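Local coordinates for glycosyl hydrolase family 61, 2 protein (Heterobasidion irregulare TC 32-1, PDB 5NNS), which cleaves the glycosidic bonds of cellulose and other polysaccharides by copper-dependent oxidation, giving products oxidised at C1, at residues A[16-20]-A[30-36]; A[1-5]-A[76-80]; A[117-121]-A[204-208]; A[36-42]-A[163-168]. All coordinates share one frame; numbering follows the deposited sequence. Where two conformers were deposited one is given.

Contact 1 (A[16-20]-A[30-36])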
loop_
_atom_site.group_PDB
_atom_site.type_symbol
_atom_site.label_atom_id
_atom_site.label_comp_id
_atom_site.label_asym_id
_atom_site.label_seq_id
_atom_site.Cartn_x
_atom_site.Cartn_y
_atom_site.Cartn_z
ATOM N N GLY A 16 -3.125 12.930 -6.409
ATOM C CA GLY A 16 -2.506 12.591 -5.122
ATOM C C GLY A 16 -1.789 13.798 -4.541
ATOM O O GLY A 16 -1.838 14.892 -5.107
ATOM N N PHE A 17 -1.111 13.589 -3.416
ATOM C CA PHE A 17 -0.261 14.616 -2.818
ATOM C C PHE A 17 0.984 14.807 -3.682
ATOM O O PHE A 17 1.457 13.856 -4.295
ATOM C CB PHE A 17 0.141 14.223 -1.389
ATOM C CG PHE A 17 0.791 15.335 -0.621
ATOM C CD1 PHE A 17 0.014 16.297 0.016
ATOM C CD2 PHE A 17 2.171 15.438 -0.551
ATOM C CE1 PHE A 17 0.603 17.333 0.712
ATOM C CE2 PHE A 17 2.769 16.470 0.153
ATOM C CZ PHE A 17 1.983 17.424 0.782
ATOM N N VAL A 18 1.490 16.039 -3.737
ATOM C CA VAL A 18 2.735 16.359 -4.444
ATOM C C VAL A 18 3.866 16.469 -3.408
ATOM O O VAL A 18 3.910 17.439 -2.648
ATOM C CB VAL A 18 2.630 17.674 -5.261
ATOM C CG1 VAL A 18 3.954 17.995 -5.951
ATOM C CG2 VAL A 18 1.508 17.580 -6.289
ATOM N N PRO A 19 4.773 15.468 -3.359
ATOM C CA PRO A 19 5.876 15.545 -2.386
ATOM C C PRO A 19 6.851 16.697 -2.640
ATOM O O PRO A 19 6.907 17.236 -3.748
ATOM C CB PRO A 19 6.589 14.190 -2.539
ATOM C CG PRO A 19 6.151 13.669 -3.859
ATOM C CD PRO A 19 4.766 14.179 -4.073
ATOM N N TYR A 20 7.588 17.066 -1.593
ATOM C CA TYR A 20 8.560 18.173 -1.599
ATOM C C TYR A 20 7.951 19.577 -1.630
ATOM O O TYR A 20 8.641 20.535 -1.310
ATOM C CB TYR A 20 9.597 18.042 -2.726
ATOM C CG TYR A 20 10.339 16.737 -2.741
ATOM C CD1 TYR A 20 11.453 16.549 -1.938
ATOM C CD2 TYR A 20 9.935 15.685 -3.572
ATOM C CE1 TYR A 20 12.147 15.350 -1.949
ATOM C CE2 TYR A 20 10.626 14.478 -3.595
ATOM C CZ TYR A 20 11.735 14.317 -2.784
ATOM O OH TYR A 20 12.419 13.123 -2.794
ATOM N N GLN A 30 -5.468 11.649 -0.959
ATOM C CA GLN A 30 -4.268 11.004 -0.454
ATOM C C GLN A 30 -3.721 11.682 0.804
ATOM O O GLN A 30 -3.780 12.907 0.929
ATOM C CB GLN A 30 -3.193 11.008 -1.539
ATOM C CG GLN A 30 -2.200 9.876 -1.410
ATOM C CD GLN A 30 -1.141 9.901 -2.476
ATOM O OE1 GLN A 30 -0.643 10.968 -2.846
ATOM N NE2 GLN A 30 -0.768 8.722 -2.967
ATOM N N ARG A 31 -3.186 10.875 1.723
ATOM C CA ARG A 31 -2.477 11.384 2.896
ATOM C C ARG A 31 -1.119 11.944 2.484
ATOM O O ARG A 31 -0.523 11.495 1.496
ATOM C CB ARG A 31 -2.292 10.290 3.959
ATOM C CG ARG A 31 -3.571 9.855 4.664
ATOM C CD ARG A 31 -4.307 11.037 5.283
ATOM N NE ARG A 31 -5.224 10.638 6.353
ATOM C CZ ARG A 31 -4.890 10.441 7.632
ATOM N NH1 ARG A 31 -3.635 10.586 8.059
ATOM N NH2 ARG A 31 -5.828 10.087 8.500
ATOM N N GLU A 32 -0.649 12.934 3.243
ATOM C CA GLU A 32 0.584 13.646 2.920
ATOM C C GLU A 32 1.781 12.709 2.996
ATOM O O GLU A 32 1.957 12.016 3.988
ATOM C CB GLU A 32 0.790 14.820 3.882
ATOM C CG GLU A 32 2.160 15.492 3.828
ATOM C CD GLU A 32 2.261 16.710 4.734
ATOM O OE1 GLU A 32 1.239 17.109 5.333
ATOM O OE2 GLU A 32 3.368 17.271 4.859
ATOM N N TRP A 33 2.585 12.693 1.939
ATOM C CA TRP A 33 3.884 12.028 1.952
ATOM C C TRP A 33 4.893 12.980 1.327
ATOM O O TRP A 33 4.656 13.517 0.252
ATOM C CB TRP A 33 3.823 10.673 1.226
ATOM C CG TRP A 33 3.379 10.706 -0.223
ATOM C CD1 TRP A 33 2.118 10.918 -0.697
ATOM C CD2 TRP A 33 4.201 10.477 -1.370
ATOM N NE1 TRP A 33 2.108 10.848 -2.068
ATOM C CE2 TRP A 33 3.374 10.572 -2.507
ATOM C CE3 TRP A 33 5.562 10.193 -1.546
ATOM C CZ2 TRP A 33 3.863 10.412 -3.812
ATOM C CZ3 TRP A 33 6.055 10.022 -2.846
ATOM C CH2 TRP A 33 5.200 10.130 -3.959
ATOM N N ASP A 34 6.018 13.187 2.007
ATOM C CA ASP A 34 6.889 14.343 1.751
ATOM C C ASP A 34 8.118 14.138 0.860
ATOM O O ASP A 34 8.695 15.127 0.397
ATOM C CB ASP A 34 7.330 14.943 3.088
ATOM C CG ASP A 34 6.151 15.421 3.931
ATOM O OD1 ASP A 34 5.228 16.033 3.365
ATOM O OD2 ASP A 34 6.144 15.180 5.157
ATOM N N THR A 35 8.498 12.885 0.601
ATOM C CA THR A 35 9.681 12.591 -0.199
ATOM C C THR A 35 9.527 11.289 -0.958
ATOM O O THR A 35 8.679 10.465 -0.627
ATOM C CB THR A 35 10.929 12.475 0.690
ATOM O OG1 THR A 35 12.063 12.133 -0.115
ATOM C CG2 THR A 35 10.722 11.404 1.761
ATOM N N TYR A 36 10.374 11.114 -1.968
ATOM C CA TYR A 36 10.443 9.874 -2.750
ATOM C C TYR A 36 11.175 8.724 -2.037
ATOM O O TYR A 36 11.156 7.609 -2.535
ATOM C CB TYR A 36 11.171 10.145 -4.075
ATOM C CG TYR A 36 10.307 10.620 -5.221
ATOM C CD1 TYR A 36 9.095 11.281 -5.013
ATOM C CD2 TYR A 36 10.720 10.423 -6.531
ATOM C CE1 TYR A 36 8.321 11.710 -6.083
ATOM C CE2 TYR A 36 9.952 10.850 -7.597
ATOM C CZ TYR A 36 8.758 11.494 -7.365
ATOM O OH TYR A 36 8.003 11.921 -8.419
HETATM O O HOH W 1 6.551 17.604 1.012
#
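Two N-H groups converge on the side-chain carbonyl oxygen of Q30. The backbone F17 N reaches Q30 OE1 at 2.7 Å, 21° out of the carbonyl plane, while W33 NE1 comes from well above that plane and lies 2.9 Å from Q30 OE1. The oxygen sits almost in the plane of the indole, which helps fix the rotation of W33. At the other end of the amide, Q30 NE2 bonds to V4 O and Y7 OH, so both polar ends are held.

Next to this pair, two CH-pi contacts carry the packing. The CG methylene of E32 lies over one face of the F17 ring, 3.9 Å from its centroid, and the extended E32 chain runs alongside with its carboxylate nearly parallel to the ring. P19 CG covers a face of the six-membered ring of W33 in the same way, and also meets the edge of Y36, 3.7 Å from Y36 CE1.

Y20 closes the far end. With CG beside the backbone N (chi1 -55°), its ring swings back over T35, and Y20 OH accepts a nearly straight bond (171°) from Y36 N at 3.0 Å. Y20 N bonds to D34 O, which holds the backbone. The bond to its hydroxyl holds the ring of Y20, a residue that binds the glucan chain, within the substrate-binding surface of this AA9 enzyme.

Contact 2 (A[1-5]-A[76-80]). With CU (copper (II) ion), chain E.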
loop_
_atom_site.group_PDB
_atom_site.type_symbol
_atom_site.label_atom_id
_atom_site.label_comp_id
_atom_site.label_asym_id
_atom_site.label_seq_id
_atom_site.Cartn_x
_atom_site.Cartn_y
_atom_site.Cartn_z
ATOM N N HIS A 1 12.368 4.646 -5.986
ATOM C CA HIS A 1 12.137 6.030 -5.478
ATOM C C HIS A 1 10.944 6.605 -6.211
ATOM O O HIS A 1 10.834 6.478 -7.434
ATOM C CB HIS A 1 13.360 6.941 -5.664
ATOM C CG HIS A 1 14.317 6.928 -4.511
ATOM N ND1 HIS A 1 15.179 5.881 -4.268
ATOM C CD2 HIS A 1 14.559 7.848 -3.546
ATOM C CE1 HIS A 1 15.904 6.151 -3.196
ATOM N NE2 HIS A 1 15.548 7.339 -2.739
ATOM N N GLY A 2 10.049 7.221 -5.453
ATOM C CA GLY A 2 8.775 7.675 -5.975
ATOM C C GLY A 2 7.657 7.261 -5.061
ATOM O O GLY A 2 7.864 7.082 -3.860
ATOM N N GLY A 3 6.472 7.104 -5.640
ATOM C CA GLY A 3 5.299 6.684 -4.898
ATOM C C GLY A 3 4.074 6.849 -5.755
ATOM O O GLY A 3 4.181 7.117 -6.957
ATOM N N VAL A 4 2.911 6.696 -5.129
ATOM C CA VAL A 4 1.629 6.841 -5.808
ATOM C C VAL A 4 1.332 8.331 -6.002
ATOM O O VAL A 4 1.144 9.070 -5.023
ATOM C CB VAL A 4 0.492 6.169 -5.018
ATOM C CG1 VAL A 4 -0.850 6.379 -5.722
ATOM C CG2 VAL A 4 0.788 4.681 -4.826
ATOM N N LEU A 5 1.300 8.752 -7.268
ATOM C CA LEU A 5 1.052 10.143 -7.642
ATOM C C LEU A 5 -0.425 10.459 -7.868
ATOM O O LEU A 5 -0.841 11.601 -7.687
ATOM C CB LEU A 5 1.825 10.485 -8.911
ATOM C CG LEU A 5 3.334 10.250 -8.896
ATOM C CD1 LEU A 5 3.888 10.638 -10.254
ATOM C CD2 LEU A 5 4.014 11.026 -7.777
ATOM N N ASN A 76 4.980 7.164 -10.460
ATOM C CA ASN A 76 6.007 7.705 -11.350
ATOM C C ASN A 76 6.600 6.580 -12.211
ATOM O O ASN A 76 6.260 5.404 -12.038
ATOM C CB ASN A 76 7.123 8.377 -10.537
ATOM C CG ASN A 76 7.759 7.440 -9.516
ATOM O OD1 ASN A 76 7.063 6.851 -8.685
ATOM N ND2 ASN A 76 9.078 7.311 -9.562
ATOM N N GLN A 77 7.487 6.933 -13.132
ATOM C CA GLN A 77 8.256 5.915 -13.868
ATOM C C GLN A 77 9.160 5.172 -12.883
ATOM O O GLN A 77 10.296 5.583 -12.623
ATOM C CB GLN A 77 9.044 6.540 -15.006
ATOM C CG GLN A 77 8.130 7.017 -16.125
ATOM C CD GLN A 77 8.863 7.712 -17.245
ATOM O OE1 GLN A 77 10.035 8.068 -17.120
ATOM N NE2 GLN A 77 8.170 7.908 -18.359
ATOM N N TRP A 78 8.609 4.089 -12.331
ATOM C CA TRP A 78 9.163 3.410 -11.170
ATOM C C TRP A 78 10.465 2.698 -11.547
ATOM O O TRP A 78 10.476 1.910 -12.507
ATOM C CB TRP A 78 8.139 2.428 -10.594
ATOM C CG TRP A 78 8.576 1.775 -9.332
ATOM C CD1 TRP A 78 8.902 0.474 -9.167
ATOM C CD2 TRP A 78 8.741 2.400 -8.056
ATOM N NE1 TRP A 78 9.282 0.240 -7.866
ATOM C CE2 TRP A 78 9.188 1.410 -7.163
ATOM C CE3 TRP A 78 8.575 3.706 -7.589
ATOM C CZ2 TRP A 78 9.458 1.680 -5.815
ATOM C CZ3 TRP A 78 8.839 3.971 -6.255
ATOM C CH2 TRP A 78 9.282 2.965 -5.386
ATOM N N PRO A 79 11.566 2.994 -10.821
ATOM C CA PRO A 79 12.890 2.463 -11.198
ATOM C C PRO A 79 13.259 1.064 -10.687
ATOM O O PRO A 79 14.271 0.524 -11.125
ATOM C CB PRO A 79 13.852 3.494 -10.605
ATOM C CG PRO A 79 13.129 3.996 -9.398
ATOM C CD PRO A 79 11.675 4.008 -9.754
ATOM N N HIS A 80 12.475 0.486 -9.781
ATOM C CA HIS A 80 12.833 -0.796 -9.182
ATOM C C HIS A 80 11.920 -1.918 -9.651
ATOM O O HIS A 80 10.744 -1.702 -9.928
ATOM C CB HIS A 80 12.851 -0.661 -7.670
ATOM C CG HIS A 80 13.758 0.426 -7.199
ATOM N ND1 HIS A 80 15.073 0.515 -7.601
ATOM C CD2 HIS A 80 13.533 1.494 -6.401
ATOM C CE1 HIS A 80 15.626 1.582 -7.049
ATOM N NE2 HIS A 80 14.712 2.196 -6.323
HETATM CU CU CU E . 14.554 3.976 -5.175
#
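N76 has its CG set between the backbone N and the carbonyl carbon (chi1 56°), which turns its amide toward the N-terminal residues, and W78, with CG anti to its own N (chi1 -175°), lays its indole against the backbone of H1. The N76 amide then spans two peptide groups. N76 ND2 donates to H1 O at 2.9 Å, in the carbonyl plane and on a lone pair, while G3 N reaches N76 OD1 at 3.1 Å from above the plane of that carbonyl. G2 passes between them, its CA 3.3 Å from N76 OD1; a side chain pointing that way would collide with the oxygen, and with the backbone turned as it is here a CB would also run into the preceding carbonyl oxygen.

These bonds hold the first residues beside the copper in the histidine brace characteristic of lytic polysaccharide monooxygenases. H1 chelates the metal through its amino group, N to copper 2.4 Å, and through ND1, at 2.2 Å from copper; H80 NE2 completes the T at 2.1 Å from copper. The ND1-copper-NE2 angle is about 158°, close to trans, and Y167 OH stands at the long axial position.

With an alanine here in place of N76, H1 O and G3 N lose these partners, and the N-terminal backbone is likely to gain freedom to shift near the metal. W78 packs on H1, with W78 CZ3 3.4 Å from H1 C and H1 N over the indole face. The ring of H80 stacks on H159.

Contact 3 (A[117-121]-A[204-208])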
loop_
_atom_site.group_PDB
_atom_site.type_symbol
_atom_site.label_atom_id
_atom_site.label_comp_id
_atom_site.label_asym_id
_atom_site.label_seq_id
_atom_site.Cartn_x
_atom_site.Cartn_y
_atom_site.Cartn_z
ATOM N N GLY A 117 10.302 -18.046 -11.383
ATOM C CA GLY A 117 11.746 -17.888 -11.466
ATOM C C GLY A 117 12.370 -17.741 -10.096
ATOM O O GLY A 117 11.758 -18.055 -9.068
ATOM N N THR A 118 13.605 -17.264 -10.094
ATOM C CA THR A 118 14.378 -17.135 -8.878
ATOM C C THR A 118 14.304 -15.709 -8.383
ATOM O O THR A 118 13.880 -14.814 -9.119
ATOM C CB THR A 118 15.848 -17.491 -9.120
ATOM O OG1 THR A 118 16.392 -16.599 -10.097
ATOM C CG2 THR A 118 15.983 -18.931 -9.610
ATOM N N LEU A 119 14.743 -15.493 -7.146
ATOM C CA LEU A 119 14.746 -14.151 -6.557
ATOM C C LEU A 119 15.442 -13.131 -7.467
ATOM O O LEU A 119 14.965 -12.005 -7.621
ATOM C CB LEU A 119 15.435 -14.156 -5.183
ATOM C CG LEU A 119 14.837 -14.969 -4.030
ATOM C CD1 LEU A 119 15.780 -14.908 -2.834
ATOM C CD2 LEU A 119 13.453 -14.469 -3.638
ATOM N N THR A 120 16.553 -13.546 -8.079
ATOM C CA THR A 120 17.423 -12.646 -8.850
ATOM C C THR A 120 17.169 -12.552 -10.361
ATOM O O THR A 120 17.605 -11.574 -10.987
ATOM C CB THR A 120 18.894 -13.043 -8.659
ATOM O OG1 THR A 120 19.071 -14.410 -9.059
ATOM C CG2 THR A 120 19.296 -12.872 -7.212
ATOM N N SER A 121 16.493 -13.552 -10.937
ATOM C CA SER A 121 16.172 -13.573 -12.376
ATOM C C SER A 121 14.682 -13.800 -12.698
ATOM O O SER A 121 14.322 -13.945 -13.872
ATOM C CB SER A 121 17.005 -14.650 -13.079
ATOM O OG SER A 121 16.409 -15.928 -12.935
ATOM N N ILE A 204 16.522 -9.697 3.764
ATOM C CA ILE A 204 16.867 -10.659 2.725
ATOM C C ILE A 204 18.018 -10.130 1.890
ATOM O O ILE A 204 18.097 -8.938 1.601
ATOM C CB ILE A 204 15.634 -10.983 1.836
ATOM C CG1 ILE A 204 15.939 -12.123 0.853
ATOM C CG2 ILE A 204 15.131 -9.752 1.089
ATOM C CD1 ILE A 204 14.694 -12.784 0.305
ATOM N N ASP A 205 18.926 -11.029 1.540
ATOM C CA ASP A 205 19.990 -10.751 0.596
ATOM C C ASP A 205 19.719 -11.694 -0.557
ATOM O O ASP A 205 20.062 -12.871 -0.490
ATOM C CB ASP A 205 21.354 -11.026 1.244
ATOM C CG ASP A 205 22.527 -10.914 0.264
ATOM O OD1 ASP A 205 22.395 -10.296 -0.818
ATOM O OD2 ASP A 205 23.603 -11.445 0.602
ATOM N N ILE A 206 19.082 -11.174 -1.604
ATOM C CA ILE A 206 18.721 -11.987 -2.781
ATOM C C ILE A 206 19.948 -12.557 -3.514
ATOM O O ILE A 206 19.872 -13.639 -4.101
ATOM C CB ILE A 206 17.796 -11.228 -3.779
ATOM C CG1 ILE A 206 18.503 -10.024 -4.429
ATOM C CG2 ILE A 206 16.507 -10.789 -3.086
ATOM C CD1 ILE A 206 17.666 -9.331 -5.483
ATOM N N TYR A 207 21.075 -11.846 -3.433
ATOM C CA TYR A 207 22.310 -12.211 -4.154
ATOM C C TYR A 207 23.066 -13.418 -3.579
ATOM O O TYR A 207 23.860 -14.026 -4.286
ATOM C CB TYR A 207 23.229 -10.988 -4.274
ATOM C CG TYR A 207 22.467 -9.804 -4.813
ATOM C CD1 TYR A 207 21.918 -9.837 -6.099
ATOM C CD2 TYR A 207 22.231 -8.674 -4.023
ATOM C CE1 TYR A 207 21.176 -8.768 -6.593
ATOM C CE2 TYR A 207 21.496 -7.602 -4.512
ATOM C CZ TYR A 207 20.971 -7.660 -5.799
ATOM O OH TYR A 207 20.237 -6.632 -6.320
ATOM N N SER A 208 22.816 -13.762 -2.316
ATOM C CA SER A 208 23.286 -15.030 -1.739
ATOM C C SER A 208 22.236 -16.153 -1.811
ATOM O O SER A 208 22.394 -17.171 -1.155
ATOM C CB SER A 208 23.704 -14.806 -0.286
ATOM O OG SER A 208 24.705 -13.808 -0.206
#
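L119 and I204 meet tip to tip, L119 CD1 lying 3.9 Å from I204 CD1, and this buried apolar end is the close-packed half of the contact. The CB atoms of L119 and I206 approach to 4.0 Å, and I206 CG2 packs against the same L119 chain. The CG of L119 stands beside its own backbone N (chi1 -63°), a turn that carries CD1 past I206 CA to I204. No hydrogen bond crosses between the two segments, so the fit rests on carbon against carbon, with one methyl against a carbonyl.

That methyl is T120 CG2, which sits 3.3 Å from I206 O and marks the passage to the looser side. Beyond it the same methyl reaches Y207 obliquely, at 4.2 Å from Y207 CD1, and Y207 is solvent-exposed. Within its own segment I206 CG1 lies 3.5 Å above the Y207 ring, over its centre, and Y207 OH bonds to H159 O. D205, which points away from residues 117-121, receives S208 OG at 2.7 Å from D205 OD2 and is also bonded by S161 OG to OD1. D205 and Y207 both bind the glucan, so the polar side of this turn belongs to the substrate surface while I204 and I206 turn toward residues 117-121.

The 117-121 turn links strands 106-116 and 123-124 at the border of the six-stranded sheet. L119 O accepts from W124 NE1, and L119 pairs through its backbone with E212, which fastens this strand connection to the long segment that follows strand 165-176.

Contact 4 (A[36-42]-A[163-168])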
loop_
_atom_site.group_PDB
_atom_site.type_symbol
_atom_site.label_atom_id
_atom_site.label_comp_id
_atom_site.label_asym_id
_atom_site.label_seq_id
_atom_site.Cartn_x
_atom_site.Cartn_y
_atom_site.Cartn_z
ATOM N N TYR A 36 10.374 11.114 -1.968
ATOM C CA TYR A 36 10.443 9.874 -2.750
ATOM C C TYR A 36 11.175 8.724 -2.037
ATOM O O TYR A 36 11.156 7.609 -2.535
ATOM C CB TYR A 36 11.171 10.145 -4.075
ATOM C CG TYR A 36 10.307 10.620 -5.221
ATOM C CD1 TYR A 36 9.095 11.281 -5.013
ATOM C CD2 TYR A 36 10.720 10.423 -6.531
ATOM C CE1 TYR A 36 8.321 11.710 -6.083
ATOM C CE2 TYR A 36 9.952 10.850 -7.597
ATOM C CZ TYR A 36 8.758 11.494 -7.365
ATOM O OH TYR A 36 8.003 11.921 -8.419
ATOM N N ASN A 37 11.831 9.001 -0.906
ATOM C CA ASN A 37 12.699 8.041 -0.223
ATOM C C ASN A 37 11.937 6.910 0.446
ATOM O O ASN A 37 10.818 7.113 0.938
ATOM C CB ASN A 37 13.521 8.729 0.878
ATOM C CG ASN A 37 14.400 9.845 0.356
ATOM O OD1 ASN A 37 14.696 9.921 -0.832
ATOM N ND2 ASN A 37 14.821 10.719 1.252
ATOM N N PRO A 38 12.556 5.723 0.504
ATOM C CA PRO A 38 11.912 4.624 1.210
ATOM C C PRO A 38 11.953 4.784 2.728
ATOM O O PRO A 38 12.815 5.486 3.268
ATOM C CB PRO A 38 12.745 3.408 0.809
ATOM C CG PRO A 38 14.089 3.960 0.501
ATOM C CD PRO A 38 13.848 5.323 -0.084
ATOM N N ILE A 39 11.000 4.139 3.385
ATOM C CA ILE A 39 11.092 3.826 4.805
ATOM C C ILE A 39 11.897 2.531 4.883
ATOM O O ILE A 39 11.517 1.532 4.274
ATOM C CB ILE A 39 9.686 3.686 5.432
ATOM C CG1 ILE A 39 9.081 5.089 5.579
ATOM C CG2 ILE A 39 9.746 2.942 6.768
ATOM C CD1 ILE A 39 7.627 5.142 5.972
ATOM N N THR A 40 13.015 2.566 5.607
ATOM C CA THR A 40 13.958 1.437 5.685
ATOM C C THR A 40 13.859 0.608 6.977
ATOM O O THR A 40 14.379 -0.507 7.033
ATOM C CB THR A 40 15.414 1.930 5.528
ATOM O OG1 THR A 40 15.692 2.928 6.513
ATOM C CG2 THR A 40 15.627 2.541 4.146
ATOM N N ASP A 41 13.223 1.159 8.013
ATOM C CA ASP A 41 12.971 0.424 9.248
ATOM C C ASP A 41 11.573 -0.178 9.138
ATOM O O ASP A 41 10.602 0.580 9.082
ATOM C CB ASP A 41 13.060 1.361 10.456
ATOM C CG ASP A 41 12.885 0.637 11.796
ATOM O OD1 ASP A 41 12.679 -0.600 11.846
ATOM O OD2 ASP A 41 12.942 1.336 12.829
ATOM N N PRO A 42 11.453 -1.531 9.124
ATOM C CA PRO A 42 10.111 -2.125 9.030
ATOM C C PRO A 42 9.183 -1.790 10.207
ATOM O O PRO A 42 7.970 -1.884 10.050
ATOM C CB PRO A 42 10.393 -3.632 8.970
ATOM C CG PRO A 42 11.714 -3.799 9.623
ATOM C CD PRO A 42 12.492 -2.575 9.228
ATOM N N GLN A 163 18.666 -4.450 3.305
ATOM C CA GLN A 163 18.022 -3.165 3.542
ATOM C C GLN A 163 16.697 -3.194 2.786
ATOM O O GLN A 163 16.678 -3.055 1.556
ATOM C CB GLN A 163 18.883 -1.992 3.061
ATOM C CG GLN A 163 18.335 -0.630 3.490
ATOM C CD GLN A 163 19.082 0.539 2.877
ATOM O OE1 GLN A 163 18.472 1.448 2.319
ATOM N NE2 GLN A 163 20.406 0.522 2.978
ATOM N N PRO A 164 15.586 -3.409 3.510
ATOM C CA PRO A 164 14.277 -3.325 2.859
ATOM C C PRO A 164 13.905 -1.882 2.600
ATOM O O PRO A 164 14.286 -1.011 3.371
ATOM C CB PRO A 164 13.327 -3.944 3.887
ATOM C CG PRO A 164 14.002 -3.720 5.198
ATOM C CD PRO A 164 15.463 -3.836 4.921
ATOM N N GLN A 165 13.197 -1.641 1.505
ATOM C CA GLN A 165 12.733 -0.313 1.156
ATOM C C GLN A 165 11.218 -0.361 0.990
ATOM O O GLN A 165 10.710 -0.852 -0.024
ATOM C CB GLN A 165 13.400 0.147 -0.124
ATOM C CG GLN A 165 14.888 0.410 0.039
ATOM C CD GLN A 165 15.546 0.857 -1.249
ATOM O OE1 GLN A 165 14.880 1.224 -2.221
ATOM N NE2 GLN A 165 16.867 0.822 -1.264
ATOM N N PHE A 166 10.519 0.130 2.011
ATOM C CA PHE A 166 9.072 0.218 2.022
ATOM C C PHE A 166 8.648 1.568 1.452
ATOM O O PHE A 166 9.151 2.610 1.883
ATOM C CB PHE A 166 8.549 0.078 3.452
ATOM C CG PHE A 166 8.915 -1.225 4.101
ATOM C CD1 PHE A 166 8.097 -2.336 3.961
ATOM C CD2 PHE A 166 10.079 -1.348 4.855
ATOM C CE1 PHE A 166 8.432 -3.544 4.557
ATOM C CE2 PHE A 166 10.414 -2.546 5.457
ATOM C CZ PHE A 166 9.590 -3.649 5.304
ATOM N N TYR A 167 7.739 1.541 0.478
ATOM C CA TYR A 167 7.194 2.758 -0.136
ATOM C C TYR A 167 5.672 2.726 -0.023
ATOM O O TYR A 167 4.998 2.216 -0.924
ATOM C CB TYR A 167 7.584 2.844 -1.602
ATOM C CG TYR A 167 9.062 2.963 -1.874
ATOM C CD1 TYR A 167 9.694 4.202 -1.853
ATOM C CD2 TYR A 167 9.820 1.841 -2.193
ATOM C CE1 TYR A 167 11.044 4.317 -2.130
ATOM C CE2 TYR A 167 11.170 1.942 -2.468
ATOM C CZ TYR A 167 11.774 3.184 -2.450
ATOM O OH TYR A 167 13.112 3.297 -2.703
ATOM N N PRO A 168 5.125 3.249 1.094
ATOM C CA PRO A 168 3.684 3.233 1.315
ATOM C C PRO A 168 3.013 4.571 1.052
ATOM O O PRO A 168 3.576 5.605 1.382
ATOM C CB PRO A 168 3.588 2.899 2.802
ATOM C CG PRO A 168 4.792 3.547 3.396
ATOM C CD PRO A 168 5.839 3.659 2.319
#
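P38 packs its CB over a face of Y167 beside a single antiparallel bridge, where residues 36-42 join the start of strand 165-176 in the AA9 beta-sandwich. The bridge is the hydrogen-bonded pair I39 and F166, with I39 N to F166 O and F166 N to I39 O both 2.8 Å.

Around it the side chains take distinct orientations. CG of Y167 lies beside its backbone N (chi1 -64°), which brings the ring against P38: P38 CB is 3.8 Å from the Y167 ring centroid, offset toward the rim, and the two side chains run alongside each other. Y36 O meets the ring at its edge, 3.3 Å from Y167 CE1. F166 instead offers its ring edge to I39 O, in plane, while P42 CB lies 3.7 Å from F166 CE2. Q165 runs alongside P38 with its chain extended, their CB atoms 3.5 Å apart.

W78 meets the Y167 ring edge-to-face. A leucine in place of this tyrosine removes the ring face and the hydroxyl, and is likely to open a gap beside P38 and set the Q165 amide free to turn. That hydroxyl, Y167 OH, donates to Q165 OE1 at 2.8 Å, from 39° above the plane of the amide carbonyl.

From the N terminus, contact 2 opens first: residues 1-5 meet 76-80 and close a loop spanning the two copper-binding histidines. Contact 1, between 16-20 and 30-36, closes a short loop nested inside it and touches it where Y36 O probably accepts from G2 N. Contact 4 shares Y36 with contact 1, which it follows in series, and crosses contact 2 by tying the 36-42 loop to strand 165-176. Contact 3, joining 117-121 to 204-208, comes after contact 2 in series and crosses contact 4. Its nearest atoms are about 5 Å from contact 4. Contacts 1, 2 and 4 thus knit together the copper-side surface, while contact 3 ties the 106-116/123-124 connection to the segment after strand 165-176.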